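Local structure of glycoside hydrolase 15-related protein (Kribbella flavida, 5Z3E) at residues A[39-42]-A[43-47]. The protein hydrolyses the alpha-1,6-glucosidic linkage of isomaltose from its non-reducing end, releasing beta-D-glucose and D-glucose, as a glycoside hydrolase family 15 enzyme. The protein carries 1 engineered substitution. Numbering follows the deposited sequence.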
loop_
_atom_site.group_PDB
_atom_site.type_symbol
_atom_site.label_atom_id
_atom_site.label_comp_id
_atom_site.label_asym_id
_atom_site.label_seq_id
_atom_site.Cartn_x
_atom_site.Cartn_y
_atom_site.Cartn_z
ATOM N N HIS A 39 12.485 -15.965 -11.887
ATOM C CA HIS A 39 12.205 -15.292 -13.146
ATOM C C HIS A 39 10.843 -15.692 -13.658
ATOM O O HIS A 39 10.069 -14.841 -14.132
ATOM C CB HIS A 39 13.254 -15.660 -14.174
ATOM C CG HIS A 39 14.573 -14.995 -13.963
ATOM N ND1 HIS A 39 15.727 -15.505 -14.494
ATOM C CD2 HIS A 39 14.925 -13.860 -13.346
ATOM C CE1 HIS A 39 16.744 -14.708 -14.197
ATOM N NE2 HIS A 39 16.288 -13.709 -13.485
ATOM N N GLU A 40 10.499 -16.967 -13.585
ATOM C CA GLU A 40 9.197 -17.416 -14.038
ATOM C C GLU A 40 8.056 -16.802 -13.221
ATOM O O GLU A 40 7.049 -16.381 -13.786
ATOM C CB GLU A 40 9.126 -18.947 -14.012
ATOM C CG GLU A 40 7.740 -19.463 -14.271
ATOM C CD GLU A 40 7.078 -19.044 -15.564
ATOM O OE1 GLU A 40 7.767 -18.547 -16.516
ATOM O OE2 GLU A 40 5.820 -19.273 -15.654
ATOM N N LEU A 41 8.232 -16.724 -11.909
ATOM C CA LEU A 41 7.202 -16.109 -11.079
ATOM C C LEU A 41 7.079 -14.613 -11.381
ATOM O O LEU A 41 5.992 -14.063 -11.299
ATOM C CB LEU A 41 7.524 -16.343 -9.611
ATOM C CG LEU A 41 6.545 -15.815 -8.572
ATOM C CD1 LEU A 41 5.101 -16.238 -8.855
ATOM C CD2 LEU A 41 6.958 -16.281 -7.190
ATOM N N ALA A 42 8.168 -13.957 -11.751
ATOM C CA ALA A 42 8.081 -12.552 -12.160
ATOM C C ALA A 42 7.292 -12.425 -13.456
ATOM O O ALA A 42 6.415 -11.562 -13.574
ATOM C CB ALA A 42 9.463 -11.937 -12.285
ATOM N N ARG A 43 7.602 -13.249 -14.453
ATOM C CA ARG A 43 6.880 -13.208 -15.719
ATOM C C ARG A 43 5.408 -13.476 -15.478
ATOM O O ARG A 43 4.540 -12.775 -15.992
ATOM C CB ARG A 43 7.491 -14.267 -16.690
ATOM C CG ARG A 43 6.910 -14.221 -18.015
ATOM C CD ARG A 43 6.992 -15.592 -18.705
ATOM N NE ARG A 43 6.205 -16.623 -18.003
ATOM C CZ ARG A 43 4.864 -16.648 -17.906
ATOM N NH1 ARG A 43 4.104 -15.770 -18.529
ATOM N NH2 ARG A 43 4.283 -17.603 -17.197
ATOM N N HIS A 44 5.095 -14.505 -14.687
ATOM C CA HIS A 44 3.720 -14.822 -14.387
ATOM C C HIS A 44 3.034 -13.687 -13.641
ATOM O O HIS A 44 1.859 -13.416 -13.883
ATOM C CB HIS A 44 3.624 -16.123 -13.573
ATOM C CG HIS A 44 2.243 -16.449 -13.134
ATOM N ND1 HIS A 44 1.256 -16.876 -14.013
ATOM C CD2 HIS A 44 1.642 -16.335 -11.926
ATOM C CE1 HIS A 44 0.127 -17.025 -13.353
ATOM N NE2 HIS A 44 0.330 -16.716 -12.089
ATOM N N SER A 45 3.750 -13.029 -12.734
ATOM C CA SER A 45 3.178 -11.914 -11.998
ATOM C C SER A 45 2.746 -10.802 -12.941
ATOM O O SER A 45 1.658 -10.236 -12.801
ATOM C CB SER A 45 4.176 -11.382 -10.978
ATOM O OG SER A 45 4.370 -12.295 -9.896
ATOM N N HIS A 46 3.612 -10.428 -13.873
ATOM C CA HIS A 46 3.231 -9.441 -14.863
ATOM C C HIS A 46 2.023 -9.899 -15.661
ATOM O O HIS A 46 1.083 -9.127 -15.910
ATOM C CB HIS A 46 4.401 -9.140 -15.784
ATOM C CG HIS A 46 3.996 -8.340 -16.981
ATOM N ND1 HIS A 46 3.750 -8.903 -18.192
ATOM C CD2 HIS A 46 3.762 -7.014 -17.134
ATOM C CE1 HIS A 46 3.363 -7.959 -19.031
ATOM N NE2 HIS A 46 3.375 -6.800 -18.423
ATOM N N ALA A 47 2.005 -11.168 -16.083
ATOM C CA ALA A 47 0.927 -11.677 -16.896
ATOM C C ALA A 47 -0.395 -11.680 -16.158
ATOM O O ALA A 47 -1.417 -11.297 -16.730
ATOM C CB ALA A 47 1.264 -13.083 -17.410
#
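Glu-40 and Arg-43, one helical turn apart, form a bidentate salt bridge on the exposed side of helix 32-52, an example of how an i to i+3 spacing brings opposite charges together. The two side chains run alongside each other: Arg-43 NE donates to Glu-40 OE1 at 2.9 Å, and Arg-43 NH2 reaches Glu-40 OE2 at 2.7 Å. Both oxygens are met on their syn sides and lie close to the guanidinium plane, but the nitrogens sit somewhat out of the carboxylate plane, which is turned 34° from it. A bend in each chain, at chi2 of Glu-40 and chi3 of Arg-43 (64°), turns the two groups toward each other, side-on. On this outer side a citrate, probably from the crystallisation liquor, is hydrogen-bonded to Arg-43 NH2 and His-44 ND1; His-44 NE2 is hydrogen-bonded to Asp-352 OD1.

The buried side is built differently. Leu-41 O accepts two donors from one residue, Ser-45 N at 2.9 Å and Ser-45 OG at 2.8 Å, which arrive from opposite faces of the carbonyl plane. With OG beside its own backbone N (chi1 -70°), the serine hydroxyl folds back onto the preceding turn. Its proton is thus spent within the helix, and the same oxygen is also hydrogen-bonded to His-385 ND1. Regular i to i+4 bonds, such as His-46 N to Ala-42 O at 3.0 Å, continue the backbone pattern.

Leu-41, Ala-42 and Ser-45 rest on Tyr-388, while His-46 stacks on Tyr-87, touches Ile-84 and hydrogen-bonds through NE2 to Asp-89 OD2. This early helix thus packs against helices 382-394 and 74-87, consistent with the family's alpha-helical barrel.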